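PDB 6JQS: DNA-binding response regulator from Paenisporosarcina sp. TG-14, which probably binds DNA through a LuxR-type helix-turn-helix and so regulates transcription in a spore-forming bacterium. Local coordinates for residues A[13-16]-A[17-21]; A[25-29]-A[30-34]; A[48-51]-A[52-56]; A[59-62]-A[63-66]. All blocks are in the same frame, centred on the assembly; numbering follows the deposited sequence.

Overall arrangement
All four contacts are local, each knitting together successive turns or an end of one helix, and together they sample the four helices of a LuxR-type helix-turn-helix domain. Contacts 1 and 2 are both helix starts with a capping box, one on helix 14-24 and one on helix 29-36; contact 3 is the opposite kind of end, a Schellman motif closing helix 40-54, and contact 4 is plain helix. Contact 3 is mostly surface, the others partly buried. Contact 1 lies nearest the chain centre and touches all the rest, with Phe20 packed on Thr50, Ala62, Ile63 and Leu66. Contacts 2 and 3 lie on opposite sides of that centre, their nearest atoms about 9 Å apart.

Contact 1. Residues A[13-16]-A[17-21]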
loop_
_atom_site.group_PDB
_atom_site.type_symbol
_atom_site.label_atom_id
_atom_site.label_comp_id
_atom_site.label_asym_id
_atom_site.label_seq_id
_atom_site.Cartn_x
_atom_site.Cartn_y
_atom_site.Cartn_z
ATOM N N THR A 13 -4.130 -0.146 8.530
ATOM C CA THR A 13 -4.011 1.196 9.138
ATOM C C THR A 13 -4.220 2.212 8.021
ATOM O O THR A 13 -4.066 1.791 6.833
ATOM C CB THR A 13 -2.641 1.391 9.816
ATOM O OG1 THR A 13 -1.654 1.593 8.800
ATOM C CG2 THR A 13 -2.266 0.207 10.683
ATOM N N GLY A 14 -4.601 3.438 8.404
ATOM C CA GLY A 14 -4.645 4.640 7.561
ATOM C C GLY A 14 -3.353 4.806 6.774
ATOM O O GLY A 14 -3.399 5.177 5.583
ATOM N N ARG A 15 -2.206 4.551 7.406
ATOM C CA ARG A 15 -0.904 4.755 6.730
ATOM C C ARG A 15 -0.774 3.748 5.588
ATOM O O ARG A 15 -0.427 4.209 4.526
ATOM C CB ARG A 15 0.264 4.654 7.712
ATOM C CG ARG A 15 1.609 4.765 7.021
ATOM C CD ARG A 15 2.659 5.344 7.938
ATOM N NE ARG A 15 2.584 6.802 8.027
ATOM C CZ ARG A 15 3.240 7.515 8.945
ATOM N NH1 ARG A 15 3.124 8.837 8.981
ATOM N NH2 ARG A 15 3.995 6.898 9.841
ATOM N N GLU A 16 -0.991 2.448 5.846
ATOM C CA GLU A 16 -0.926 1.330 4.866
ATOM C C GLU A 16 -1.885 1.646 3.708
ATOM O O GLU A 16 -1.478 1.533 2.578
ATOM C CB GLU A 16 -1.294 -0.004 5.522
ATOM C CG GLU A 16 -0.187 -0.694 6.346
ATOM C CD GLU A 16 -0.682 -1.897 7.167
ATOM O OE1 GLU A 16 -1.860 -1.832 7.571
ATOM O OE2 GLU A 16 0.065 -2.955 7.328
ATOM N N ARG A 17 -3.121 2.062 3.991
ATOM C CA ARG A 17 -4.093 2.425 2.911
ATOM C C ARG A 17 -3.550 3.600 2.091
ATOM O O ARG A 17 -3.614 3.548 0.871
ATOM C CB ARG A 17 -5.473 2.788 3.484
ATOM C CG ARG A 17 -6.490 3.147 2.402
ATOM C CD ARG A 17 -7.854 3.626 2.915
ATOM N NE ARG A 17 -8.449 2.638 3.800
ATOM C CZ ARG A 17 -8.309 2.628 5.128
ATOM N NH1 ARG A 17 -7.601 3.561 5.741
ATOM N NH2 ARG A 17 -8.869 1.678 5.849
ATOM N N GLU A 18 -2.959 4.611 2.716
ATOM C CA GLU A 18 -2.415 5.764 1.956
ATOM C C GLU A 18 -1.240 5.311 1.098
ATOM O O GLU A 18 -1.057 5.878 0.022
ATOM C CB GLU A 18 -1.823 6.885 2.809
ATOM C CG GLU A 18 -2.802 7.682 3.650
ATOM C CD GLU A 18 -2.018 8.584 4.603
ATOM O OE1 GLU A 18 -1.959 8.273 5.814
ATOM O OE2 GLU A 18 -1.424 9.572 4.114
ATOM N N ILE A 19 -0.370 4.443 1.609
ATOM C CA ILE A 19 0.746 3.932 0.770
ATOM C C ILE A 19 0.213 3.232 -0.501
ATOM O O ILE A 19 0.781 3.463 -1.611
ATOM C CB ILE A 19 1.683 3.025 1.578
ATOM C CG1 ILE A 19 2.473 3.833 2.609
ATOM C CG2 ILE A 19 2.575 2.248 0.612
ATOM C CD1 ILE A 19 3.107 2.968 3.718
ATOM N N PHE A 20 -0.732 2.315 -0.364
ATOM C CA PHE A 20 -1.268 1.540 -1.503
ATOM C C PHE A 20 -2.076 2.474 -2.428
ATOM O O PHE A 20 -2.046 2.207 -3.642
ATOM C CB PHE A 20 -2.071 0.331 -1.041
ATOM C CG PHE A 20 -1.209 -0.842 -0.658
ATOM C CD1 PHE A 20 -0.795 -1.727 -1.625
ATOM C CD2 PHE A 20 -0.655 -0.954 0.605
ATOM C CE1 PHE A 20 0.116 -2.736 -1.344
ATOM C CE2 PHE A 20 0.232 -1.995 0.895
ATOM C CZ PHE A 20 0.611 -2.871 -0.082
ATOM N N GLN A 21 -2.812 3.463 -1.911
ATOM C CA GLN A 21 -3.510 4.447 -2.811
ATOM C C GLN A 21 -2.483 5.180 -3.680
ATOM O O GLN A 21 -2.764 5.442 -4.841
ATOM C CB GLN A 21 -4.378 5.430 -2.012
ATOM C CG GLN A 21 -5.322 6.219 -2.914
ATOM C CD GLN A 21 -6.287 5.323 -3.677
ATOM O OE1 GLN A 21 -7.252 4.804 -3.137
ATOM N NE2 GLN A 21 -5.946 5.009 -4.907
HETATM O O HOH W 1 -6.000 6.404 4.526
HETATM O O HOH W 2 0.753 8.169 6.459
#
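The Phe20 ring meets the preceding turn at its edge: CD2 lies 3.3 Å from Glu16 O, with that carbonyl oxygen in the ring plane. The guanidinium of Arg17 has a water held weakly at its in-plane edge, which also donates to Gly14 O, while Gly14 CA approaches NH1 obliquely, and another in-plane water sits at the edge of the Arg15 guanidinium. All three belong to the first turns of helix 14-24, the first helix of the LuxR-type helix-turn-helix domain, whose start is closed by a capping box. Thr13 is the N-cap. Its OG1 accepts an almost straight bond from Glu16 N (3.1 Å, 177°), and in return Thr13 N donates to Glu16 OE1 at 3.0 Å, using the anti lone pair of that oxygen. Glu16 reaches back because CG sits beside its own backbone N (chi1 -80°) and the chain beyond is extended. The carboxylate thus holds a backbone N-H at the helix start, where the helix dipole would be expected to favour a negative charge. Its other oxygen, OE2, makes a weak hydrogen bond to Thr50, a slight link from the cap to helix 40-54.

From here the regular helical bonds take over, starting with Arg17 N to Thr13 O. The Arg17 side chain forms a salt bridge with Glu71 near the C-terminus. On the inner side Ile19 packs on Ile32 and Leu36, and Phe20 on helix 59-68. On the outer side one water joins Arg15 to Glu18, accepting from Arg15 NE at 2.8 Å and donating to Glu18 OE1 at 2.8 Å.

Contact 2. Residues A[25-29]-A[30-34]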
loop_
_atom_site.group_PDB
_atom_site.type_symbol
_atom_site.label_atom_id
_atom_site.label_comp_id
_atom_site.label_asym_id
_atom_site.label_seq_id
_atom_site.Cartn_x
_atom_site.Cartn_y
_atom_site.Cartn_z
ATOM N N ARG A 25 -1.461 5.084 -7.998
ATOM C CA ARG A 25 -1.178 6.306 -8.793
ATOM C C ARG A 25 0.248 6.297 -9.353
ATOM O O ARG A 25 0.686 7.336 -9.808
ATOM C CB ARG A 25 -1.411 7.550 -7.937
ATOM C CG ARG A 25 -2.865 7.723 -7.557
ATOM C CD ARG A 25 -3.148 8.977 -6.806
ATOM N NE ARG A 25 -4.481 8.773 -6.261
ATOM C CZ ARG A 25 -4.890 9.155 -5.064
ATOM N NH1 ARG A 25 -4.076 9.790 -4.244
ATOM N NH2 ARG A 25 -6.125 8.866 -4.681
ATOM N N ASP A 26 0.916 5.161 -9.367
ATOM C CA ASP A 26 2.215 4.932 -10.049
ATOM C C ASP A 26 3.337 5.712 -9.345
ATOM O O ASP A 26 4.348 5.961 -10.011
ATOM C CB ASP A 26 2.135 5.181 -11.566
ATOM C CG ASP A 26 3.251 4.533 -12.389
ATOM O OD1 ASP A 26 3.833 3.481 -11.948
ATOM O OD2 ASP A 26 3.574 5.092 -13.460
ATOM N N TYR A 27 3.206 6.007 -8.048
ATOM C CA TYR A 27 4.309 6.574 -7.209
ATOM C C TYR A 27 5.325 5.470 -6.935
ATOM O O TYR A 27 4.935 4.324 -6.697
ATOM C CB TYR A 27 3.811 7.118 -5.878
ATOM C CG TYR A 27 3.160 8.470 -5.943
ATOM C CD1 TYR A 27 1.971 8.650 -6.626
ATOM C CD2 TYR A 27 3.692 9.555 -5.264
ATOM C CE1 TYR A 27 1.351 9.886 -6.685
ATOM C CE2 TYR A 27 3.077 10.799 -5.298
ATOM C CZ TYR A 27 1.909 10.963 -6.027
ATOM O OH TYR A 27 1.281 12.171 -6.086
ATOM N N SER A 28 6.601 5.805 -7.012
ATOM C CA SER A 28 7.708 4.985 -6.480
ATOM C C SER A 28 7.689 5.017 -4.945
ATOM O O SER A 28 7.116 5.938 -4.337
ATOM C CB SER A 28 9.026 5.508 -6.988
ATOM O OG SER A 28 9.241 6.792 -6.433
ATOM N N THR A 29 8.332 4.058 -4.301
ATOM C CA THR A 29 8.393 4.008 -2.819
ATOM C C THR A 29 9.115 5.280 -2.337
ATOM O O THR A 29 8.688 5.838 -1.334
ATOM C CB THR A 29 8.903 2.631 -2.386
ATOM O OG1 THR A 29 10.176 2.370 -2.973
ATOM C CG2 THR A 29 7.932 1.543 -2.793
ATOM N N LYS A 30 10.040 5.815 -3.145
ATOM C CA LYS A 30 10.825 7.042 -2.854
ATOM C C LYS A 30 9.911 8.263 -2.885
ATOM O O LYS A 30 9.890 8.956 -1.883
ATOM C CB LYS A 30 12.001 7.199 -3.817
ATOM C CG LYS A 30 12.772 8.500 -3.650
ATOM C CD LYS A 30 14.275 8.303 -3.752
ATOM C CE LYS A 30 15.047 9.512 -3.261
ATOM N NZ LYS A 30 14.845 10.680 -4.153
ATOM N N ASP A 31 9.099 8.443 -3.934
ATOM C CA ASP A 31 8.035 9.492 -3.981
ATOM C C ASP A 31 7.112 9.371 -2.766
ATOM O O ASP A 31 6.718 10.415 -2.186
ATOM C CB ASP A 31 7.217 9.422 -5.283
ATOM C CG ASP A 31 8.020 9.542 -6.577
ATOM O OD1 ASP A 31 9.130 10.144 -6.531
ATOM O OD2 ASP A 31 7.529 9.032 -7.632
ATOM N N ILE A 32 6.671 8.156 -2.422
ATOM C CA ILE A 32 5.666 7.937 -1.335
ATOM C C ILE A 32 6.273 8.406 0.009
ATOM O O ILE A 32 5.554 8.993 0.875
ATOM C CB ILE A 32 5.226 6.454 -1.302
ATOM C CG1 ILE A 32 4.507 6.035 -2.598
ATOM C CG2 ILE A 32 4.365 6.170 -0.078
ATOM C CD1 ILE A 32 3.911 4.640 -2.573
ATOM N N SER A 33 7.541 8.087 0.225
ATOM C CA SER A 33 8.217 8.347 1.520
ATOM C C SER A 33 8.337 9.868 1.705
ATOM O O SER A 33 7.974 10.357 2.790
ATOM C CB SER A 33 9.531 7.644 1.564
ATOM O OG SER A 33 10.400 8.156 0.595
ATOM N N ILE A 34 8.720 10.579 0.638
ATOM C CA ILE A 34 8.738 12.072 0.578
ATOM C C ILE A 34 7.331 12.595 0.917
ATOM O O ILE A 34 7.194 13.276 1.939
ATOM C CB ILE A 34 9.274 12.560 -0.781
ATOM C CG1 ILE A 34 10.763 12.227 -0.917
ATOM C CG2 ILE A 34 8.995 14.042 -0.983
ATOM C CD1 ILE A 34 11.360 12.535 -2.269
HETATM O O HOH W 3 11.422 8.585 -6.942
#
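Ser28 OG is the polar atom around which this helix start is built: it accepts from Asp31 N at 3.0 Å, nearly straight at 172°, and a water lies 2.9 Å from the same Ser28 OG. That water also donates to Asp31 OD1, bridging hydroxyl and carboxylate. Asp31 answers with its other oxygen, as Ser28 N makes a weak bond to Asp31 OD2 at 3.4 Å. The exchange is a capping box with Ser28 as N-cap of helix 29-36, the first helix of the helix-turn-helix pair. Ser28 holds its hydroxyl between its own backbone N and carbonyl carbon (chi1 66°), which turns OG over the first turn.

Tyr27, one residue before the cap, covers the side of that turn. Its CD2 lies 3.5 Å from Asp31 CB, with ring and carboxylate planes 83° apart, and its CB packs against Ile32 CG1 at 3.5 Å. Ile32 carries this apolar patch on to Ile19, Leu22 and Leu23 of helix 14-24. Thr29 leaves the cap in another direction, its OG1 hydrogen-bonded to Glu40 at the start of helix 40-54. One turn further on, Ser33 OG donates to Lys30 O at 2.7 Å, and Ile34 N shares that acceptor.

Polar and apolar contacts thus divide the work: Tyr27 and Ile32 fasten the turn to the preceding helix, while the box satisfies Asp31 N firmly and gives Ser28 N a weak partner. The box is therefore lopsided, one firm bond and one weak, and the water bridging Ser28 OG and Asp31 OD1 adds a second tie between the same two side chains.

Contact 3. Residues A[48-51]-A[52-56]; sequences SNTI and QKLGV
Gln52 begins the final stretch of helix 40-54 by donating N to Ser48 O at 3.1 Å, and its CG rests 3.4 Å from the same Ser48 O. The helix, the second of the LuxR-type helix-turn-helix pair and by family the probable DNA-recognition helix, ends at Leu54 in a Schellman motif. Lys53 follows with N to Asn49 O, while its amine makes a weak bond to Leu11 O. Leu54 donates to Thr50 O at 2.9 Å and lies side by side with Thr50, both pointing the same way, with CD1 3.7 Å from Thr50 CG2. That methyl is available because Thr50 turns OG1 toward its own backbone N (chi1 -54°), where it bonds to His46 O. Leu54 continues inward onto Leu66. Gly55 takes a positive phi of 74°, which favours glycine, and its N bonds back to Gln52 O. The chain can then turn so that Val56 meets the last turn and also packs on Gln61, Ala62 and Glu65. Val56 N donates to Ile51 O at 3.1 Å and 169°, the bond that together with Gly55 N to Gln52 O makes the Schellman motif, and Val56 CG2 lies 4.3 Å from Ile51 CG2.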
loop_
_atom_site.group_PDB
_atom_site.type_symbol
_atom_site.label_atom_id
_atom_site.label_comp_id
_atom_site.label_asym_id
_atom_site.label_seq_id
_atom_site.Cartn_x
_atom_site.Cartn_y
_atom_site.Cartn_z
ATOM N N SER A 48 5.498 -4.871 2.503
ATOM C CA SER A 48 5.780 -6.312 2.766
ATOM C C SER A 48 4.794 -6.868 3.766
ATOM O O SER A 48 4.296 -8.022 3.559
ATOM C CB SER A 48 7.161 -6.598 3.216
ATOM O OG SER A 48 8.061 -6.131 2.243
ATOM N N ASN A 49 4.532 -6.093 4.818
ATOM C CA ASN A 49 3.604 -6.517 5.883
ATOM C C ASN A 49 2.210 -6.730 5.295
ATOM O O ASN A 49 1.538 -7.686 5.705
ATOM C CB ASN A 49 3.628 -5.470 6.997
ATOM C CG ASN A 49 3.146 -6.006 8.318
ATOM O OD1 ASN A 49 3.422 -7.148 8.642
ATOM N ND2 ASN A 49 2.457 -5.170 9.074
ATOM N N THR A 50 1.732 -5.832 4.421
ATOM C CA THR A 50 0.336 -5.923 3.865
ATOM C C THR A 50 0.265 -7.156 2.960
ATOM O O THR A 50 -0.704 -7.920 2.987
ATOM C CB THR A 50 -0.039 -4.639 3.115
ATOM O OG1 THR A 50 0.191 -3.585 4.035
ATOM C CG2 THR A 50 -1.485 -4.591 2.662
ATOM N N ILE A 51 1.301 -7.367 2.140
ATOM C CA ILE A 51 1.387 -8.534 1.226
ATOM C C ILE A 51 1.183 -9.797 2.049
ATOM O O ILE A 51 0.427 -10.709 1.591
ATOM C CB ILE A 51 2.721 -8.536 0.439
ATOM C CG1 ILE A 51 2.697 -7.483 -0.667
ATOM C CG2 ILE A 51 3.033 -9.920 -0.105
ATOM C CD1 ILE A 51 4.105 -7.103 -1.151
ATOM N N GLN A 52 1.844 -9.878 3.195
ATOM C CA GLN A 52 1.803 -11.085 4.066
ATOM C C GLN A 52 0.417 -11.168 4.721
ATOM O O GLN A 52 -0.163 -12.236 4.705
ATOM C CB GLN A 52 2.934 -11.055 5.100
ATOM C CG GLN A 52 4.309 -11.263 4.462
ATOM C CD GLN A 52 4.499 -12.582 3.738
ATOM O OE1 GLN A 52 4.503 -12.668 2.494
ATOM N NE2 GLN A 52 4.685 -13.633 4.527
ATOM N N LYS A 53 -0.114 -10.067 5.239
ATOM C CA LYS A 53 -1.470 -10.056 5.874
ATOM C C LYS A 53 -2.513 -10.559 4.860
ATOM O O LYS A 53 -3.335 -11.398 5.205
ATOM C CB LYS A 53 -1.806 -8.657 6.385
ATOM C CG LYS A 53 -1.059 -8.195 7.626
ATOM C CD LYS A 53 -1.839 -7.169 8.456
ATOM C CE LYS A 53 -2.810 -7.812 9.437
ATOM N NZ LYS A 53 -4.180 -7.232 9.366
ATOM N N LEU A 54 -2.444 -10.139 3.601
ATOM C CA LEU A 54 -3.505 -10.439 2.603
ATOM C C LEU A 54 -3.320 -11.844 2.032
ATOM O O LEU A 54 -4.276 -12.329 1.408
ATOM C CB LEU A 54 -3.466 -9.408 1.475
ATOM C CG LEU A 54 -3.803 -7.999 1.907
ATOM C CD1 LEU A 54 -3.497 -7.021 0.780
ATOM C CD2 LEU A 54 -5.242 -7.905 2.344
ATOM N N GLY A 55 -2.143 -12.421 2.233
ATOM C CA GLY A 55 -1.713 -13.751 1.753
ATOM C C GLY A 55 -1.410 -13.787 0.274
ATOM O O GLY A 55 -1.714 -14.832 -0.361
ATOM N N VAL A 56 -0.920 -12.689 -0.309
ATOM C CA VAL A 56 -0.899 -12.543 -1.796
ATOM C C VAL A 56 0.569 -12.676 -2.216
ATOM O O VAL A 56 1.434 -12.722 -1.328
ATOM C CB VAL A 56 -1.548 -11.228 -2.287
ATOM C CG1 VAL A 56 -3.057 -11.226 -2.074
ATOM C CG2 VAL A 56 -0.944 -9.992 -1.650
#

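Contact 4. Residues A[59-62]-A[63-66]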
loop_
_atom_site.group_PDB
_atom_site.type_symbol
_atom_site.label_atom_id
_atom_site.label_comp_id
_atom_site.label_asym_id
_atom_site.label_seq_id
_atom_site.Cartn_x
_atom_site.Cartn_y
_atom_site.Cartn_z
ATOM N N ARG A 59 2.961 -7.065 -4.907
ATOM C CA ARG A 59 2.323 -5.730 -4.788
ATOM C C ARG A 59 1.108 -5.653 -5.687
ATOM O O ARG A 59 0.122 -5.072 -5.247
ATOM C CB ARG A 59 3.181 -4.571 -5.268
ATOM C CG ARG A 59 4.406 -4.358 -4.420
ATOM C CD ARG A 59 5.047 -3.040 -4.769
ATOM N NE ARG A 59 6.211 -2.998 -3.906
ATOM C CZ ARG A 59 7.193 -2.137 -4.034
ATOM N NH1 ARG A 59 7.145 -1.232 -4.995
ATOM N NH2 ARG A 59 8.206 -2.185 -3.184
ATOM N N SER A 60 1.212 -6.166 -6.916
ATOM C CA SER A 60 0.102 -6.102 -7.905
ATOM C C SER A 60 -1.138 -6.802 -7.326
ATOM O O SER A 60 -2.203 -6.170 -7.240
ATOM C CB SER A 60 0.488 -6.681 -9.273
ATOM O OG SER A 60 -0.630 -6.510 -10.168
ATOM N N GLN A 61 -0.966 -8.029 -6.829
ATOM C CA GLN A 61 -2.077 -8.822 -6.243
ATOM C C GLN A 61 -2.535 -8.158 -4.931
ATOM O O GLN A 61 -3.735 -8.262 -4.640
ATOM C CB GLN A 61 -1.687 -10.311 -6.082
ATOM C CG GLN A 61 -1.779 -11.173 -7.360
ATOM C CD GLN A 61 -3.161 -11.126 -7.986
ATOM O OE1 GLN A 61 -4.173 -11.345 -7.326
ATOM N NE2 GLN A 61 -3.244 -10.766 -9.255
ATOM N N ALA A 62 -1.657 -7.504 -4.145
ATOM C CA ALA A 62 -2.058 -6.709 -2.943
ATOM C C ALA A 62 -3.037 -5.596 -3.361
ATOM O O ALA A 62 -4.108 -5.529 -2.776
ATOM C CB ALA A 62 -0.887 -6.128 -2.194
ATOM N N ILE A 63 -2.662 -4.758 -4.327
ATOM C CA ILE A 63 -3.538 -3.687 -4.908
ATOM C C ILE A 63 -4.897 -4.292 -5.295
ATOM O O ILE A 63 -5.894 -3.724 -4.887
ATOM C CB ILE A 63 -2.839 -2.962 -6.084
ATOM C CG1 ILE A 63 -1.603 -2.224 -5.575
ATOM C CG2 ILE A 63 -3.775 -2.012 -6.821
ATOM C CD1 ILE A 63 -0.559 -1.824 -6.611
ATOM N N LEU A 64 -4.918 -5.357 -6.093
ATOM C CA LEU A 64 -6.171 -5.930 -6.645
ATOM C C LEU A 64 -6.988 -6.457 -5.466
ATOM O O LEU A 64 -8.233 -6.262 -5.492
ATOM C CB LEU A 64 -5.887 -7.003 -7.698
ATOM C CG LEU A 64 -5.145 -6.503 -8.951
ATOM C CD1 LEU A 64 -4.720 -7.657 -9.811
ATOM C CD2 LEU A 64 -5.994 -5.528 -9.760
ATOM N N GLU A 65 -6.355 -7.068 -4.454
ATOM C CA GLU A 65 -7.095 -7.563 -3.246
ATOM C C GLU A 65 -7.790 -6.419 -2.510
ATOM O O GLU A 65 -9.024 -6.560 -2.194
ATOM C CB GLU A 65 -6.200 -8.363 -2.297
ATOM C CG GLU A 65 -6.089 -9.802 -2.727
ATOM C CD GLU A 65 -7.389 -10.599 -2.684
ATOM O OE1 GLU A 65 -7.935 -10.813 -1.556
ATOM O OE2 GLU A 65 -7.859 -10.993 -3.754
ATOM N N LEU A 66 -7.088 -5.302 -2.355
ATOM C CA LEU A 66 -7.567 -4.108 -1.616
ATOM C C LEU A 66 -8.610 -3.356 -2.476
ATOM O O LEU A 66 -9.558 -2.833 -1.884
ATOM C CB LEU A 66 -6.398 -3.221 -1.213
ATOM C CG LEU A 66 -5.374 -3.829 -0.247
ATOM C CD1 LEU A 66 -4.180 -2.912 -0.113
ATOM C CD2 LEU A 66 -6.015 -4.099 1.101
#
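Helix 59-68, the last helix of the LuxR-type domain, supplies both halves of this contact, two successive turns joined by four regular backbone bonds. Ile63 N donates to Arg59 O at 2.9 Å and is nearly straight at 175°. Leu64 N to Ser60 O, Glu65 N to Gln61 O and Leu66 N to Ala62 O follow in step.

The side chains of the second turn lean back over the carbonyls of the first. Ile63 brings CG1 to 3.3 Å from Arg59 O, since CG1 lies beside its own backbone N (chi1 -64°) and therefore faces the preceding turn. Leu66 does the same further along, its CG 3.3 Å from Ala62 O. On the outward side Gln61 and Leu64 meet at a slant: the glutamine chain bends at chi2 (-56°), which carries the amide round until NE2 is 3.5 Å from Leu64 CD1. This is a van der Waals contact of an amide nitrogen with a methyl. Glu65 lays its CG 3.4 Å from Gln61 O and then directs its carboxylate onward to a salt bridge with Arg68, still within the helix.

The inner face of the helix is apolar, and its small residue is Ala62. The methyl of Ala62 packs on Phe20 of helix 14-24 and on Ile51 and Leu54 of helix 40-54. Ile63 adds Val24 to the contacts with helix 14-24, Leu66 lies against Phe20, Leu12 and Leu72, and Arg59 reaches Ile47 of helix 40-54.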